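Local coordinates for protein xyloglucan-specific endo-beta-1,4-glucanase BoGH5A (Bacteroides ovatus, PDB 3ZMR) that cleaves the beta-1,4-linked glucan backbone of xyloglucan internally, with retention of the beta configuration, releasing xyloglucan oligosaccharides, at residues Tyr177-Phe181 with Arg236-Met240; Tyr102-Thr108 with Thr295-Tyr301; Ile38-Trp44 with Arg71-Val77. One frame throughout, in Å; residues are numbered along the deposited sequence.

Contact 1 (Tyr177-Phe181 with Arg236-Met240); sequences YSHQF and RLEAM. With EDO (1,2-ethanediol), chain H.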
loop_
_atom_site.group_PDB
_atom_site.type_symbol
_atom_site.label_atom_id
_atom_site.label_comp_id
_atom_site.label_asym_id
_atom_site.label_seq_id
_atom_site.Cartn_x
_atom_site.Cartn_y
_atom_site.Cartn_z
ATOM N N TYR A 177 10.310 -10.667 8.670
ATOM C CA TYR A 177 10.071 -11.390 9.932
ATOM C C TYR A 177 10.103 -12.904 9.798
ATOM O O TYR A 177 10.330 -13.596 10.797
ATOM C CB TYR A 177 8.713 -10.986 10.526
ATOM C CG TYR A 177 8.525 -9.528 10.838
ATOM C CD1 TYR A 177 8.034 -8.645 9.876
ATOM C CD2 TYR A 177 8.873 -9.013 12.088
ATOM C CE1 TYR A 177 7.841 -7.297 10.193
ATOM C CE2 TYR A 177 8.700 -7.683 12.402
ATOM C CZ TYR A 177 8.203 -6.828 11.461
ATOM O OH TYR A 177 8.024 -5.516 11.860
ATOM N N SER A 178 9.834 -13.403 8.595
ATOM C CA SER A 178 9.589 -14.830 8.364
ATOM C C SER A 178 10.852 -15.704 8.400
ATOM O O SER A 178 10.770 -16.943 8.376
ATOM C CB SER A 178 8.819 -15.067 7.071
ATOM O OG SER A 178 7.519 -14.485 7.188
ATOM N N HIS A 179 11.995 -15.047 8.503
ATOM C CA HIS A 179 13.275 -15.703 8.770
ATOM C C HIS A 179 13.601 -15.761 10.258
ATOM O O HIS A 179 14.660 -16.256 10.665
ATOM C CB HIS A 179 14.405 -15.006 8.018
ATOM C CG HIS A 179 14.624 -13.582 8.409
ATOM N ND1 HIS A 179 13.596 -12.750 8.802
ATOM C CD2 HIS A 179 15.744 -12.816 8.377
ATOM C CE1 HIS A 179 14.089 -11.550 9.050
ATOM N NE2 HIS A 179 15.388 -11.557 8.790
ATOM N N GLN A 180 12.673 -15.270 11.079
ATOM C CA GLN A 180 12.888 -15.095 12.528
ATOM C C GLN A 180 11.711 -15.648 13.346
ATOM O O GLN A 180 11.387 -15.114 14.427
ATOM C CB GLN A 180 13.166 -13.628 12.879
ATOM C CG GLN A 180 14.420 -13.086 12.225
ATOM C CD GLN A 180 15.696 -13.556 12.906
ATOM O OE1 GLN A 180 15.709 -13.902 14.088
ATOM N NE2 GLN A 180 16.788 -13.564 12.161
ATOM N N PHE A 181 11.051 -16.681 12.819
ATOM C CA PHE A 181 9.985 -17.339 13.567
ATOM C C PHE A 181 10.573 -18.228 14.676
ATOM O O PHE A 181 11.537 -18.955 14.481
ATOM C CB PHE A 181 9.097 -18.184 12.656
ATOM C CG PHE A 181 8.232 -17.409 11.702
ATOM C CD1 PHE A 181 7.569 -16.247 12.076
ATOM C CD2 PHE A 181 8.003 -17.908 10.435
ATOM C CE1 PHE A 181 6.769 -15.586 11.153
ATOM C CE2 PHE A 181 7.169 -17.281 9.521
ATOM C CZ PHE A 181 6.534 -16.105 9.895
ATOM N N ARG A 236 -2.076 -15.932 7.571
ATOM C CA ARG A 236 -0.690 -15.614 7.900
ATOM C C ARG A 236 -0.460 -14.108 8.056
ATOM O O ARG A 236 0.209 -13.681 8.990
ATOM C CB ARG A 236 0.241 -16.195 6.844
ATOM C CG ARG A 236 1.698 -15.871 7.072
ATOM C CD ARG A 236 2.577 -16.642 6.131
ATOM N NE ARG A 236 3.975 -16.318 6.291
ATOM C CZ ARG A 236 4.947 -16.958 5.641
ATOM N NH1 ARG A 236 4.648 -17.951 4.819
ATOM N NH2 ARG A 236 6.210 -16.606 5.802
ATOM N N LEU A 237 -0.980 -13.329 7.115
ATOM C CA LEU A 237 -0.807 -11.873 7.146
ATOM C C LEU A 237 -1.403 -11.318 8.456
ATOM O O LEU A 237 -0.776 -10.477 9.145
ATOM C CB LEU A 237 -1.449 -11.284 5.911
ATOM C CG LEU A 237 -1.158 -9.783 5.726
ATOM C CD1 LEU A 237 0.311 -9.465 5.521
ATOM C CD2 LEU A 237 -2.007 -9.250 4.576
ATOM N N GLU A 238 -2.582 -11.811 8.830
ATOM C CA GLU A 238 -3.191 -11.425 10.108
ATOM C C GLU A 238 -2.325 -11.804 11.305
ATOM O O GLU A 238 -2.111 -11.017 12.226
ATOM C CB GLU A 238 -4.592 -12.057 10.258
ATOM C CG GLU A 238 -5.220 -11.756 11.612
ATOM C CD GLU A 238 -6.613 -12.331 11.810
ATOM O OE1 GLU A 238 -6.970 -13.306 11.144
ATOM O OE2 GLU A 238 -7.350 -11.783 12.655
ATOM N N ALA A 239 -1.836 -13.050 11.312
ATOM C CA ALA A 239 -1.076 -13.545 12.465
ATOM C C ALA A 239 0.183 -12.721 12.676
ATOM O O ALA A 239 0.558 -12.408 13.808
ATOM C CB ALA A 239 -0.722 -15.009 12.298
ATOM N N MET A 240 0.811 -12.331 11.570
ATOM C CA MET A 240 2.032 -11.548 11.623
ATOM C C MET A 240 1.734 -10.125 12.052
ATOM O O MET A 240 2.339 -9.597 13.007
ATOM C CB MET A 240 2.768 -11.595 10.272
ATOM C CG MET A 240 3.280 -12.998 9.914
ATOM S SD MET A 240 4.098 -13.027 8.317
ATOM C CE MET A 240 5.630 -12.203 8.706
HETATM C C1 EDO H . 1.642 -20.743 4.356
HETATM O O1 EDO H . 2.097 -21.468 3.205
HETATM C C2 EDO H . 1.154 -19.374 3.920
HETATM O O2 EDO H . 2.239 -18.672 3.310
#

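Contact 2 (Tyr102-Thr108 with Thr295-Tyr301); sequences YIAPDNT and TGGRNHY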
loop_
_atom_site.group_PDB
_atom_site.type_symbol
_atom_site.label_atom_id
_atom_site.label_comp_id
_atom_site.label_asym_id
_atom_site.label_seq_id
_atom_site.Cartn_x
_atom_site.Cartn_y
_atom_site.Cartn_z
ATOM N N TYR A 102 -7.504 -6.621 22.683
ATOM C CA TYR A 102 -8.033 -5.276 22.419
ATOM C C TYR A 102 -8.004 -4.390 23.659
ATOM O O TYR A 102 -8.362 -4.811 24.764
ATOM C CB TYR A 102 -9.461 -5.373 21.919
ATOM C CG TYR A 102 -10.168 -4.068 21.679
ATOM C CD1 TYR A 102 -10.028 -3.353 20.487
ATOM C CD2 TYR A 102 -11.022 -3.558 22.650
ATOM C CE1 TYR A 102 -10.754 -2.180 20.278
ATOM C CE2 TYR A 102 -11.726 -2.394 22.458
ATOM C CZ TYR A 102 -11.575 -1.697 21.287
ATOM O OH TYR A 102 -12.320 -0.561 21.093
ATOM N N ILE A 103 -7.631 -3.141 23.451
ATOM C CA ILE A 103 -7.811 -2.124 24.460
ATOM C C ILE A 103 -8.525 -0.940 23.816
ATOM O O ILE A 103 -8.505 -0.754 22.602
ATOM C CB ILE A 103 -6.488 -1.685 25.137
ATOM C CG1 ILE A 103 -5.576 -0.950 24.158
ATOM C CG2 ILE A 103 -5.783 -2.872 25.808
ATOM C CD1 ILE A 103 -4.263 -0.455 24.788
ATOM N N ALA A 104 -9.165 -0.122 24.643
ATOM C CA ALA A 104 -9.993 0.954 24.154
ATOM C C ALA A 104 -9.177 1.928 23.294
ATOM O O ALA A 104 -7.967 2.100 23.515
ATOM C CB ALA A 104 -10.594 1.704 25.307
ATOM N N PRO A 105 -9.832 2.607 22.350
ATOM C CA PRO A 105 -9.125 3.606 21.548
ATOM C C PRO A 105 -8.465 4.653 22.454
ATOM O O PRO A 105 -9.004 5.049 23.496
ATOM C CB PRO A 105 -10.240 4.194 20.687
ATOM C CG PRO A 105 -11.172 3.029 20.490
ATOM C CD PRO A 105 -11.209 2.431 21.870
ATOM N N ASP A 106 -7.312 5.128 22.009
ATOM C CA ASP A 106 -6.486 6.094 22.760
ATOM C C ASP A 106 -5.895 7.080 21.778
ATOM O O ASP A 106 -5.136 6.692 20.891
ATOM C CB ASP A 106 -5.386 5.343 23.539
ATOM C CG ASP A 106 -4.559 6.217 24.469
ATOM O OD1 ASP A 106 -4.692 7.456 24.423
ATOM O OD2 ASP A 106 -3.770 5.637 25.243
ATOM N N ASN A 107 -6.258 8.351 21.886
ATOM C CA ASN A 107 -5.693 9.384 21.014
ATOM C C ASN A 107 -4.452 10.104 21.543
ATOM O O ASN A 107 -4.037 11.130 20.993
ATOM C CB ASN A 107 -6.764 10.388 20.607
ATOM C CG ASN A 107 -7.160 11.323 21.724
ATOM O OD1 ASN A 107 -6.604 11.281 22.793
ATOM N ND2 ASN A 107 -8.102 12.197 21.448
ATOM N N THR A 108 -3.842 9.546 22.578
ATOM C CA THR A 108 -2.606 10.115 23.117
ATOM C C THR A 108 -1.535 10.123 22.036
ATOM O O THR A 108 -1.199 9.081 21.479
ATOM C CB THR A 108 -2.115 9.366 24.360
ATOM O OG1 THR A 108 -3.158 9.358 25.334
ATOM C CG2 THR A 108 -0.889 10.049 24.947
ATOM N N THR A 295 -6.713 -4.293 17.306
ATOM C CA THR A 295 -5.885 -4.187 18.521
ATOM C C THR A 295 -6.225 -2.986 19.405
ATOM O O THR A 295 -5.852 -2.915 20.584
ATOM C CB THR A 295 -4.378 -4.221 18.210
ATOM O OG1 THR A 295 -3.971 -3.060 17.490
ATOM C CG2 THR A 295 -4.013 -5.475 17.431
ATOM N N GLY A 296 -6.900 -2.013 18.822
ATOM C CA GLY A 296 -7.321 -0.842 19.550
ATOM C C GLY A 296 -6.203 0.041 20.036
ATOM O O GLY A 296 -5.143 0.141 19.412
ATOM N N GLY A 297 -6.407 0.711 21.169
ATOM C CA GLY A 297 -5.450 1.689 21.661
ATOM C C GLY A 297 -5.157 2.746 20.607
ATOM O O GLY A 297 -6.037 3.176 19.845
ATOM N N ARG A 298 -3.908 3.188 20.548
ATOM C CA ARG A 298 -3.516 4.180 19.536
ATOM C C ARG A 298 -3.626 3.619 18.106
ATOM O O ARG A 298 -3.678 4.386 17.135
ATOM C CB ARG A 298 -2.103 4.656 19.806
ATOM C CG ARG A 298 -1.970 5.522 21.058
ATOM C CD ARG A 298 -0.512 5.827 21.264
ATOM N NE ARG A 298 -0.121 6.564 22.460
ATOM C CZ ARG A 298 -0.016 6.060 23.672
ATOM N NH1 ARG A 298 -0.415 4.817 23.964
ATOM N NH2 ARG A 298 0.500 6.845 24.633
ATOM N N ASN A 299 -3.625 2.289 17.975
ATOM C CA ASN A 299 -3.778 1.656 16.672
ATOM C C ASN A 299 -5.165 1.872 16.060
ATOM O O ASN A 299 -5.374 1.681 14.883
ATOM C CB ASN A 299 -3.479 0.167 16.725
ATOM C CG ASN A 299 -1.995 -0.132 16.889
ATOM O OD1 ASN A 299 -1.116 0.709 16.639
ATOM N ND2 ASN A 299 -1.714 -1.334 17.290
ATOM N N HIS A 300 -6.116 2.300 16.866
ATOM C CA HIS A 300 -7.421 2.729 16.350
ATOM C C HIS A 300 -7.285 3.936 15.424
ATOM O O HIS A 300 -7.985 4.031 14.433
ATOM C CB HIS A 300 -8.345 3.068 17.526
ATOM C CG HIS A 300 -9.729 3.490 17.129
ATOM N ND1 HIS A 300 -10.696 2.578 16.799
ATOM C CD2 HIS A 300 -10.296 4.712 16.972
ATOM C CE1 HIS A 300 -11.822 3.209 16.509
ATOM N NE2 HIS A 300 -11.605 4.505 16.596
ATOM N N TYR A 301 -6.331 4.812 15.747
ATOM C CA TYR A 301 -6.143 6.099 15.089
ATOM C C TYR A 301 -4.925 6.185 14.162
ATOM O O TYR A 301 -4.754 7.194 13.459
ATOM C CB TYR A 301 -5.981 7.185 16.150
ATOM C CG TYR A 301 -7.211 7.423 17.000
ATOM C CD1 TYR A 301 -8.350 8.058 16.469
ATOM C CD2 TYR A 301 -7.256 7.031 18.333
ATOM C CE1 TYR A 301 -9.476 8.325 17.236
ATOM C CE2 TYR A 301 -8.382 7.289 19.100
ATOM C CZ TYR A 301 -9.476 7.917 18.533
ATOM O OH TYR A 301 -10.577 8.165 19.309
HETATM O O HOH W 1 1.841 8.955 22.982
#

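Contact 3 (Ile38-Trp44 with Arg71-Val77); sequences ISTSESW and RTATVTV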
loop_
_atom_site.group_PDB
_atom_site.type_symbol
_atom_site.label_atom_id
_atom_site.label_comp_id
_atom_site.label_asym_id
_atom_site.label_seq_id
_atom_site.Cartn_x
_atom_site.Cartn_y
_atom_site.Cartn_z
ATOM N N ILE A 38 -39.078 -7.251 -10.479
ATOM C CA ILE A 38 -38.357 -6.829 -9.272
ATOM C C ILE A 38 -37.693 -5.451 -9.429
ATOM O O ILE A 38 -37.061 -5.166 -10.420
ATOM C CB ILE A 38 -37.261 -7.851 -8.910
ATOM C CG1 ILE A 38 -37.903 -9.201 -8.584
ATOM C CG2 ILE A 38 -36.440 -7.357 -7.702
ATOM C CD1 ILE A 38 -36.889 -10.298 -8.273
ATOM N N SER A 39 -37.859 -4.621 -8.403
ATOM C CA SER A 39 -37.123 -3.379 -8.245
ATOM C C SER A 39 -36.597 -3.333 -6.800
ATOM O O SER A 39 -37.002 -4.143 -5.940
ATOM C CB SER A 39 -37.994 -2.156 -8.556
ATOM O OG SER A 39 -39.013 -1.989 -7.600
ATOM N N THR A 40 -35.665 -2.421 -6.565
ATOM C CA THR A 40 -35.172 -2.122 -5.216
ATOM C C THR A 40 -35.233 -0.609 -4.940
ATOM O O THR A 40 -35.249 0.224 -5.858
ATOM C CB THR A 40 -33.714 -2.601 -4.960
ATOM O OG1 THR A 40 -32.783 -1.617 -5.422
ATOM C CG2 THR A 40 -33.429 -3.942 -5.625
ATOM N N SER A 41 -35.219 -0.271 -3.654
ATOM C CA SER A 41 -35.426 1.108 -3.211
ATOM C C SER A 41 -34.131 1.926 -3.095
ATOM O O SER A 41 -34.193 3.127 -2.843
ATOM C CB SER A 41 -36.161 1.107 -1.867
ATOM O OG SER A 41 -35.302 0.659 -0.831
ATOM N N GLU A 42 -32.974 1.271 -3.247
ATOM C CA GLU A 42 -31.668 1.919 -3.054
ATOM C C GLU A 42 -30.642 1.383 -4.058
ATOM O O GLU A 42 -30.608 0.188 -4.332
ATOM C CB GLU A 42 -31.134 1.708 -1.629
ATOM C CG GLU A 42 -32.043 2.198 -0.510
ATOM C CD GLU A 42 -32.159 3.715 -0.431
ATOM O OE1 GLU A 42 -31.375 4.447 -1.080
ATOM O OE2 GLU A 42 -33.034 4.177 0.317
ATOM N N SER A 43 -29.805 2.273 -4.564
ATOM C CA SER A 43 -28.837 1.951 -5.616
ATOM C C SER A 43 -27.766 0.974 -5.156
ATOM O O SER A 43 -27.188 0.279 -5.978
ATOM C CB SER A 43 -28.184 3.226 -6.165
ATOM O OG SER A 43 -27.462 3.913 -5.161
ATOM N N TRP A 44 -27.530 0.900 -3.844
ATOM C CA TRP A 44 -26.492 -0.018 -3.296
ATOM C C TRP A 44 -26.986 -1.464 -3.110
ATOM O O TRP A 44 -26.219 -2.372 -2.775
ATOM C CB TRP A 44 -25.925 0.491 -1.955
ATOM C CG TRP A 44 -26.970 0.768 -0.871
ATOM C CD1 TRP A 44 -27.537 1.993 -0.581
ATOM C CD2 TRP A 44 -27.596 -0.174 0.027
ATOM N NE1 TRP A 44 -28.436 1.872 0.440
ATOM C CE2 TRP A 44 -28.513 0.564 0.826
ATOM C CE3 TRP A 44 -27.464 -1.563 0.254
ATOM C CZ2 TRP A 44 -29.293 -0.028 1.818
ATOM C CZ3 TRP A 44 -28.252 -2.161 1.256
ATOM C CH2 TRP A 44 -29.142 -1.373 2.039
ATOM N N ARG A 71 -27.688 0.641 7.274
ATOM C CA ARG A 71 -28.577 1.122 6.224
ATOM C C ARG A 71 -29.585 0.057 5.829
ATOM O O ARG A 71 -29.354 -1.150 5.983
ATOM C CB ARG A 71 -27.814 1.638 5.005
ATOM C CG ARG A 71 -26.870 0.645 4.342
ATOM C CD ARG A 71 -26.038 1.360 3.293
ATOM N NE ARG A 71 -25.226 0.415 2.505
ATOM C CZ ARG A 71 -24.417 0.759 1.501
ATOM N NH1 ARG A 71 -24.284 2.027 1.138
ATOM N NH2 ARG A 71 -23.723 -0.167 0.848
ATOM N N THR A 72 -30.707 0.536 5.310
ATOM C CA THR A 72 -31.814 -0.330 4.941
ATOM C C THR A 72 -32.355 -0.025 3.546
ATOM O O THR A 72 -32.221 1.071 3.012
ATOM C CB THR A 72 -32.979 -0.232 5.945
ATOM O OG1 THR A 72 -33.509 1.108 5.953
ATOM C CG2 THR A 72 -32.531 -0.650 7.363
ATOM N N ALA A 73 -32.951 -1.047 2.965
ATOM C CA ALA A 73 -33.594 -0.951 1.665
ATOM C C ALA A 73 -34.748 -1.947 1.604
ATOM O O ALA A 73 -34.950 -2.795 2.503
ATOM C CB ALA A 73 -32.601 -1.257 0.569
ATOM N N THR A 74 -35.536 -1.810 0.544
ATOM C CA THR A 74 -36.520 -2.846 0.218
ATOM C C THR A 74 -36.282 -3.374 -1.191
ATOM O O THR A 74 -35.665 -2.711 -2.037
ATOM C CB THR A 74 -37.975 -2.351 0.335
ATOM O OG1 THR A 74 -38.175 -1.261 -0.572
ATOM C CG2 THR A 74 -38.280 -1.912 1.744
ATOM N N VAL A 75 -36.757 -4.593 -1.396
ATOM C CA VAL A 75 -36.826 -5.239 -2.705
ATOM C C VAL A 75 -38.296 -5.603 -2.915
ATOM O O VAL A 75 -38.904 -6.325 -2.101
ATOM C CB VAL A 75 -35.946 -6.512 -2.747
ATOM C CG1 VAL A 75 -36.072 -7.214 -4.092
ATOM C CG2 VAL A 75 -34.476 -6.159 -2.480
ATOM N N THR A 76 -38.857 -5.093 -4.006
ATOM C CA THR A 76 -40.273 -5.271 -4.306
ATOM C C THR A 76 -40.458 -6.205 -5.473
ATOM O O THR A 76 -39.963 -5.945 -6.580
ATOM C CB THR A 76 -40.910 -3.912 -4.617
ATOM O OG1 THR A 76 -40.849 -3.118 -3.434
ATOM C CG2 THR A 76 -42.393 -4.043 -5.043
ATOM N N VAL A 77 -41.140 -7.307 -5.193
ATOM C CA VAL A 77 -41.506 -8.293 -6.224
ATOM C C VAL A 77 -42.984 -8.101 -6.570
ATOM O O VAL A 77 -43.837 -8.078 -5.687
ATOM C CB VAL A 77 -41.270 -9.735 -5.741
ATOM C CG1 VAL A 77 -41.379 -10.702 -6.902
ATOM C CG2 VAL A 77 -39.901 -9.859 -5.038
#

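Contact 1 (Tyr177-Phe181 with Arg236-Met240)
Arg236 reaches from its helix to Ser178, its side chain held straight by torsions all close to 180°. From CB the chain runs on with CG anti to the backbone N (chi1 178°); contact begins at CD, 3.5 Å from O2 of a bound 1,2-ethanediol, and NE leads to the tip. There NH1 gives a hydrogen bond to the same oxygen (2.9 Å). NH2 gives a fairly straight bond to Ser178 OG, 2.9 Å away and almost in the guanidinium plane. NH2 also lies 3.9 Å from Phe181 CE2, at the rim of that ring. The contact joins two parts of the catalytic TIM barrel: helix 227-248 on its outside, and the loop that follows strand 170-173 with a type I turn from Tyr177 to Gln180. Ser178, at the turn's second position, is short enough to bring a hydroxyl up to the guanidinium in a buried place; OG also bonds Glu218 OE2. Glu218 OE1 takes the backbone N-H of Tyr177, and Trp221 makes a cation-pi contact with Arg236. One helical turn on, flexible Met240 bends at chi3, and its CE comes 3.3 Å from Ser178 OG, 3.8 Å from Tyr177 CB and 4.2 Å from Phe181 CZ.

Contact 2 (Tyr102-Thr108 with Thr295-Tyr301)
A single backbone bridge, Ile103 with Gly296, fastens the extended segment 102-108 to the turn in which a helix of the catalytic barrel ends. Gly296 leaves the helical conformation with positive phi, and a side chain on it would collide with Ile103 O and the Tyr102 ring. The N-H of Gly297, also at positive phi, is donated to Ile103 O (N to O 2.9 Å) and more weakly to Ala104 O; in return Gly297 O takes a weak bond from Asp106 N. Pro105, rigid and flat-sided, lies over one face of the His300 imidazole, with CG 3.8 Å from the ring centroid. Beside it Asn107 CB sits over a face of Tyr301, while Asp106 O meets Tyr301 CD2 at the ring edge, 3.3 Å away. Asp106 folds an Asx turn: its OD1 accepts both Thr108 N (2.9 Å) and Thr108 OG1 (2.6 Å). That leaves OD2 above one face of the Arg298 guanidinium, a long salt bridge of 3.7 Å to NH1 in which no N-H points at the oxygen. Long enough to follow the chain to its end, Arg298 gives a weak bond from NE to Thr108 O, and its NH2 binds a water. Segment 295-301 lies between helix 275-293 and strand 304-307; Thr295 packs on Ala245 and Leu246 of helix 227-248, and Arg249 just beyond that helix bonds Thr295 O and touches Ile103.

Contact 3 (Ile38-Trp44 with Arg71-Val77)
Ile38 CG2 packs 3.6 Å from Val75 CG1, and its CG1 lies alongside both methyls of Val77. Thr40 lies beside Val75, the two side chains pointing the same way, with their CG2 methyls in touch. Branched residues suit these extended strands, antiparallel neighbours in a sheet of the BACON domain, a beta-sandwich of the immunoglobulin-like kind; Val58 and Ile60 of strand 55-62 help to enclose the apolar side. Ile38 with Val77 and Thr40 with Val75 are non-hydrogen-bonded pairs. Between them Ser39 and Thr76 form the hydrogen-bonded pair, Ser39 N to Thr76 O 3.1 Å and Thr76 N to Ser39 O 2.8 Å, with their small polar side chains on the other face. Segment 38-44 leaves the sheet after Thr40, and Trp44 swings back over Arg71. The guanidinium lies flat on the indole, planes 4° apart, with Arg71 CZ 3.7 Å from the centroid of the five-membered ring; Glu42 CB lies over the opposite face, toward its rim. Gln91 OE1 accepts from Arg71 NE, which helps to fix how the flat group is turned. Trp44 CZ2 also touches Ala73 CB, 3.7 Å away, where alanine's single methyl meets both the indole and Glu42 CG, while Thr72 O stands at the ring edge. Putting a serine in place of Trp44 would probably leave the Arg71 guanidinium without its stacking partner and open a gap beside Ala73. Ser41 N still bonds Thr74 O, but the chain then turns aside (Ser41 psi -8°), and Ser41 OG accepts from Thr74 N, 2.8 Å away and nearly straight at 170°.

Overall arrangement
From the N terminus, contact 3 closes first: strands 36-40 and 71-78 pair within the BACON domain, and the 26 residues between the two segments contain strands but no helix. The chain then runs through strand 85-91 into residues 102-108, where contact 2 opens. It closes only 186 residues later, pinning the loop between strand 85-91 and helix 115-122 against the turn between helix 275-293 and strand 304-307. Nested within that long loop, contact 1 ties the segment after barrel strand 170-173 to helix 227-248. Contacts 1 and 2 have centres about 22 Å apart, whereas contact 3 lies in a separate domain, its centre about 37 Å from that of contact 2.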